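Local structure of hemin ABC transporter, periplasmic hemin-binding protein HutB (Vibrio cholerae, 5KHL) at residues Glu28-Leu33 and Gln37-Val42; His75-Asp80 and Asp115-Ile120. The protein probably binds hemin in the periplasm and delivers it to an ABC transporter for uptake across the inner membrane. One frame throughout, in Å; residues are numbered along the deposited sequence.

How the interactions relate
Both contacts build the same lobe of the periplasmic binding protein, around its parallel sheet 39-42, 19-21, 75-78, 97-100. Interaction 1 packs helix 24-32 on edge strand 39-42, and interaction 2 packs helix 107-120 on inner strand 75-78. Their centres lie about 11 Å apart, and Ile19, on the strand between, is touched by Ile30 and Leu39 of one and by His75 and Ile77 of the other. The two helices also meet directly: Ile117 CG2 lies 3.6 Å from Leu33 CD1 and 3.9 Å from Ile30 CG1. The two packings therefore join through Ile117 and Ile19 over neighbouring strands. No ligand takes part; both contacts are packing within the lobe.

Interaction 1. Residues Glu28-Leu33 and Gln37-Val42; sequences ELILAL and QQLVAV
Ile30 on the last turns of helix 24-32 faces Leu39 at the start of strand 39-42, their CA atoms 8.3 Å apart, after a short connection and a 3-10 turn at 37-38 have reversed the chain. This is the second half of the beta-alpha-beta unit formed by strand 19-21, helix 24-32 and strand 39-42, within the N-terminal lobe of the binding protein. The contact is wholly apolar, with no hydrogen bond between the segments, and Leu39 serves as its hub: one branched side chain meets two consecutive helix residues. A chi1 of -71° sets its CG anti to the carbonyl carbon and faces it to the helix; with chi2 at 169°, CD2 goes to Ile30 and CD1 to Leu31. CD2 lies 3.9 Å from Ile30 CD1, while CG packs against Ile30 CG2 at 4.0 Å, so the ethyl arm and the methyl branch of the isoleucine both press on the leucine as the two side chains cross obliquely.

Leu31 starts out less directly aimed at the strand and reaches it through CD1 alone, meeting Leu39 at about a right angle. Ile30 and Leu39 are buried and both also touch Ile19 of the adjoining strand, whereas Leu31 closes the partly exposed margin. Away from the apolar contact, polar side chains tie the segments to other parts of the chain. The two oxygens of Glu28 accept the backbone N-H groups of Leu256 and Lys257 at the beginning of helix 256-269, and Gln38 NE2 bonds to the carbonyl oxygen of Thr121. At the margin, Leu31 CD1 comes to 3.8 Å from Leu39 CD1.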
loop_
_atom_site.group_PDB
_atom_site.type_symbol
_atom_site.label_atom_id
_atom_site.label_comp_id
_atom_site.label_asym_id
_atom_site.label_seq_id
_atom_site.Cartn_x
_atom_site.Cartn_y
_atom_site.Cartn_z
ATOM N N GLU A 28 5.181 9.281 0.563
ATOM C CA GLU A 28 3.924 9.951 0.910
ATOM C C GLU A 28 4.072 10.652 2.263
ATOM O O GLU A 28 3.672 11.801 2.411
ATOM C CB GLU A 28 2.713 8.980 0.896
ATOM C CG GLU A 28 2.810 7.777 1.818
ATOM C CD GLU A 28 1.456 7.137 2.175
ATOM O OE1 GLU A 28 0.511 7.137 1.354
ATOM O OE2 GLU A 28 1.350 6.613 3.303
ATOM N N LEU A 29 4.673 9.972 3.233
ATOM C CA LEU A 29 4.839 10.562 4.544
ATOM C C LEU A 29 5.788 11.771 4.473
ATOM O O LEU A 29 5.474 12.836 5.017
ATOM C CB LEU A 29 5.324 9.506 5.551
ATOM C CG LEU A 29 4.304 8.376 5.788
ATOM C CD1 LEU A 29 4.780 7.394 6.838
ATOM C CD2 LEU A 29 2.943 8.927 6.168
ATOM N N ILE A 30 6.908 11.623 3.763
ATOM C CA ILE A 30 7.862 12.722 3.558
ATOM C C ILE A 30 7.165 13.969 2.989
ATOM O O ILE A 30 7.388 15.096 3.445
ATOM C CB ILE A 30 9.042 12.294 2.624
ATOM C CG1 ILE A 30 9.837 11.157 3.269
ATOM C CG2 ILE A 30 9.971 13.479 2.325
ATOM C CD1 ILE A 30 11.124 10.807 2.566
ATOM N N LEU A 31 6.300 13.752 2.010
ATOM C CA LEU A 31 5.471 14.821 1.471
ATOM C C LEU A 31 4.461 15.321 2.517
ATOM O O LEU A 31 4.308 16.526 2.706
ATOM C CB LEU A 31 4.747 14.344 0.201
ATOM C CG LEU A 31 5.398 14.515 -1.181
ATOM C CD1 LEU A 31 6.852 14.093 -1.197
ATOM C CD2 LEU A 31 4.620 13.737 -2.248
ATOM N N ALA A 32 3.789 14.402 3.213
ATOM C CA ALA A 32 2.731 14.788 4.161
ATOM C C ALA A 32 3.285 15.638 5.275
ATOM O O ALA A 32 2.600 16.500 5.804
ATOM C CB ALA A 32 2.037 13.564 4.739
ATOM N N LEU A 33 4.541 15.390 5.626
ATOM C CA LEU A 33 5.193 16.118 6.719
ATOM C C LEU A 33 5.839 17.408 6.202
ATOM O O LEU A 33 6.560 18.098 6.925
ATOM C CB LEU A 33 6.224 15.215 7.401
ATOM C CG LEU A 33 5.644 14.001 8.137
ATOM C CD1 LEU A 33 6.653 12.867 8.310
ATOM C CD2 LEU A 33 5.097 14.426 9.480
ATOM N N GLN A 37 11.275 19.044 -0.090
ATOM C CA GLN A 37 12.491 19.730 -0.558
ATOM C C GLN A 37 13.751 18.958 -0.167
ATOM O O GLN A 37 14.836 19.248 -0.664
ATOM C CB GLN A 37 12.558 21.165 -0.010
ATOM C CG GLN A 37 12.634 21.261 1.510
ATOM C CD GLN A 37 11.316 20.907 2.201
ATOM O OE1 GLN A 37 10.276 20.787 1.550
ATOM N NE2 GLN A 37 11.359 20.734 3.525
ATOM N N GLN A 38 13.593 17.971 0.714
ATOM C CA GLN A 38 14.701 17.131 1.169
ATOM C C GLN A 38 14.973 15.936 0.253
ATOM O O GLN A 38 16.057 15.359 0.289
ATOM C CB GLN A 38 14.430 16.636 2.590
ATOM C CG GLN A 38 14.275 17.756 3.594
ATOM C CD GLN A 38 14.125 17.238 5.015
ATOM O OE1 GLN A 38 14.484 16.098 5.311
ATOM N NE2 GLN A 38 13.590 18.072 5.897
ATOM N N LEU A 39 13.978 15.559 -0.549
ATOM C CA LEU A 39 14.138 14.489 -1.521
ATOM C C LEU A 39 15.103 14.911 -2.633
ATOM O O LEU A 39 15.028 16.027 -3.138
ATOM C CB LEU A 39 12.788 14.093 -2.137
ATOM C CG LEU A 39 11.754 13.340 -1.298
ATOM C CD1 LEU A 39 10.430 13.312 -2.037
ATOM C CD2 LEU A 39 12.225 11.937 -1.034
ATOM N N VAL A 40 16.007 14.005 -2.987
ATOM C CA VAL A 40 16.844 14.156 -4.173
ATOM C C VAL A 40 16.492 13.101 -5.205
ATOM O O VAL A 40 16.841 13.230 -6.359
ATOM C CB VAL A 40 18.346 14.047 -3.852
ATOM C CG1 VAL A 40 18.762 15.172 -2.938
ATOM C CG2 VAL A 40 18.671 12.685 -3.241
ATOM N N ALA A 41 15.786 12.060 -4.778
ATOM C CA ALA A 41 15.407 10.969 -5.670
ATOM C C ALA A 41 14.396 10.057 -4.991
ATOM O O ALA A 41 14.358 9.961 -3.783
ATOM C CB ALA A 41 16.636 10.177 -6.087
ATOM N N VAL A 42 13.600 9.367 -5.792
ATOM C CA VAL A 42 12.567 8.467 -5.306
ATOM C C VAL A 42 12.655 7.169 -6.094
ATOM O O VAL A 42 13.401 7.081 -7.053
ATOM C CB VAL A 42 11.150 9.071 -5.451
ATOM C CG1 VAL A 42 11.120 10.471 -4.897
ATOM C CG2 VAL A 42 10.705 9.090 -6.908
#

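Interaction 2. Residues His75-Asp80 and Asp115-Ile120; sequences HLIGSD and DQIAQI
The imidazole of His75 is the flat group of this contact, and Ile120 meets it with a single methyl: CG2 approaches the ring obliquely, 3.5 Å from ND1 and 3.7 Å from CE1. ND1 also has a polar partner, a hydrogen bond to Asn99 ND2 on the next strand, which helps to fix the rotation of the ring. The side chains of His75 and Ile120 run past each other in opposite directions.

Two residues further along the strand, on the same face, Ile77 meets Ile117 and Ile120. It points its CD1 end at Ile120, tip to tip, with CD1 3.7 Å from Ile120 CG2 and 4.1 Å from Ile120 CD1. Its other branch, CG2, lies 3.9 Å from Ile117 CD1. Ile117 leaves the helix less squarely aimed at the strand; a chi2 of -33°, away from a staggered value, accompanies the turn of its terminal methyl toward Ile77. Ile120 CG2 touches both the His75 ring and Ile77 CD1, the two approaches lying about at a right angle, so one methyl serves both strand residues.

Strand 75-78 and helix 115-120 run nearly antiparallel, at 171°, with axes 11.0 Å apart, as in an alpha/beta layer where helices return across a parallel sheet. The strand lies inside that sheet, bonded through its backbone to strands 19-21 and 97-100. Leu76 points to its other face, against helix 85-93, while more than one turn before the end of helix 107-120 Asp115 forms a salt bridge with Lys131 of helix 125-143.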
loop_
_atom_site.group_PDB
_atom_site.type_symbol
_atom_site.label_atom_id
_atom_site.label_comp_id
_atom_site.label_asym_id
_atom_site.label_seq_id
_atom_site.Cartn_x
_atom_site.Cartn_y
_atom_site.Cartn_z
ATOM N N HIS A 75 20.795 10.311 3.143
ATOM C CA HIS A 75 19.953 9.243 3.633
ATOM C C HIS A 75 19.445 8.387 2.494
ATOM O O HIS A 75 19.171 8.881 1.386
ATOM C CB HIS A 75 18.765 9.805 4.406
ATOM C CG HIS A 75 19.149 10.617 5.596
ATOM N ND1 HIS A 75 19.129 10.120 6.883
ATOM C CD2 HIS A 75 19.567 11.902 5.703
ATOM C CE1 HIS A 75 19.520 11.057 7.726
ATOM N NE2 HIS A 75 19.790 12.150 7.032
ATOM N N LEU A 76 19.348 7.094 2.772
ATOM C CA LEU A 76 18.571 6.192 1.951
ATOM C C LEU A 76 17.562 5.587 2.883
ATOM O O LEU A 76 17.930 4.894 3.836
ATOM C CB LEU A 76 19.416 5.103 1.302
ATOM C CG LEU A 76 18.610 3.927 0.748
ATOM C CD1 LEU A 76 17.729 4.357 -0.427
ATOM C CD2 LEU A 76 19.511 2.796 0.335
ATOM N N ILE A 77 16.292 5.871 2.621
ATOM C CA ILE A 77 15.224 5.423 3.482
ATOM C C ILE A 77 14.317 4.460 2.731
ATOM O O ILE A 77 13.792 4.780 1.667
ATOM C CB ILE A 77 14.392 6.617 4.018
ATOM C CG1 ILE A 77 15.288 7.635 4.714
ATOM C CG2 ILE A 77 13.323 6.148 4.994
ATOM C CD1 ILE A 77 14.586 8.964 4.984
ATOM N N GLY A 78 14.096 3.289 3.305
ATOM C CA GLY A 78 13.128 2.381 2.730
ATOM C C GLY A 78 12.801 1.231 3.649
ATOM O O GLY A 78 13.157 1.248 4.834
ATOM N N SER A 79 12.112 0.232 3.107
ATOM C CA SER A 79 11.720 -0.934 3.887
ATOM C C SER A 79 12.884 -1.897 4.009
ATOM O O SER A 79 13.942 -1.675 3.444
ATOM C CB SER A 79 10.530 -1.645 3.259
ATOM O OG SER A 79 10.932 -2.362 2.110
ATOM N N ASP A 80 12.675 -2.983 4.740
ATOM C CA ASP A 80 13.726 -3.965 4.952
ATOM C C ASP A 80 13.975 -4.769 3.690
ATOM O O ASP A 80 14.779 -5.685 3.683
ATOM C CB ASP A 80 13.364 -4.905 6.105
ATOM C CG ASP A 80 12.138 -5.745 5.801
ATOM O OD1 ASP A 80 11.385 -5.400 4.861
ATOM O OD2 ASP A 80 11.919 -6.746 6.507
ATOM N N ASP A 115 6.374 8.338 12.784
ATOM C CA ASP A 115 7.378 8.709 13.784
ATOM C C ASP A 115 8.786 8.559 13.227
ATOM O O ASP A 115 9.627 9.436 13.418
ATOM C CB ASP A 115 7.251 7.858 15.060
ATOM C CG ASP A 115 6.148 8.313 15.971
ATOM O OD1 ASP A 115 5.713 7.471 16.772
ATOM O OD2 ASP A 115 5.722 9.486 15.902
ATOM N N GLN A 116 9.030 7.433 12.552
ATOM C CA GLN A 116 10.365 7.107 12.040
ATOM C C GLN A 116 10.824 8.145 11.031
ATOM O O GLN A 116 11.959 8.587 11.081
ATOM C CB GLN A 116 10.388 5.713 11.411
ATOM C CG GLN A 116 10.461 4.568 12.436
ATOM C CD GLN A 116 10.108 3.218 11.829
ATOM O OE1 GLN A 116 9.226 3.118 10.979
ATOM N NE2 GLN A 116 10.803 2.177 12.262
ATOM N N ILE A 117 9.911 8.564 10.158
ATOM C CA ILE A 117 10.205 9.575 9.138
ATOM C C ILE A 117 10.340 10.987 9.702
ATOM O O ILE A 117 11.279 11.712 9.359
ATOM C CB ILE A 117 9.109 9.608 8.032
ATOM C CG1 ILE A 117 9.054 8.284 7.261
ATOM C CG2 ILE A 117 9.330 10.791 7.103
ATOM C CD1 ILE A 117 10.398 7.600 7.123
ATOM N N ALA A 118 9.385 11.381 10.545
ATOM C CA ALA A 118 9.398 12.698 11.197
ATOM C C ALA A 118 10.722 12.949 11.909
ATOM O O ALA A 118 11.252 14.069 11.904
ATOM C CB ALA A 118 8.240 12.819 12.188
ATOM N N GLN A 119 11.252 11.894 12.518
ATOM C CA GLN A 119 12.548 11.949 13.181
ATOM C C GLN A 119 13.726 12.177 12.201
ATOM O O GLN A 119 14.577 13.038 12.428
ATOM C CB GLN A 119 12.769 10.658 13.974
ATOM C CG GLN A 119 13.952 10.699 14.918
ATOM C CD GLN A 119 14.408 9.316 15.343
ATOM O OE1 GLN A 119 15.274 9.169 16.211
ATOM N NE2 GLN A 119 13.828 8.289 14.726
ATOM N N ILE A 120 13.769 11.404 11.119
ATOM C CA ILE A 120 14.851 11.507 10.139
ATOM C C ILE A 120 14.826 12.863 9.450
ATOM O O ILE A 120 15.870 13.498 9.280
ATOM C CB ILE A 120 14.773 10.400 9.077
ATOM C CG1 ILE A 120 14.824 9.015 9.735
ATOM C CG2 ILE A 120 15.905 10.553 8.055
ATOM C CD1 ILE A 120 14.105 7.917 8.936
#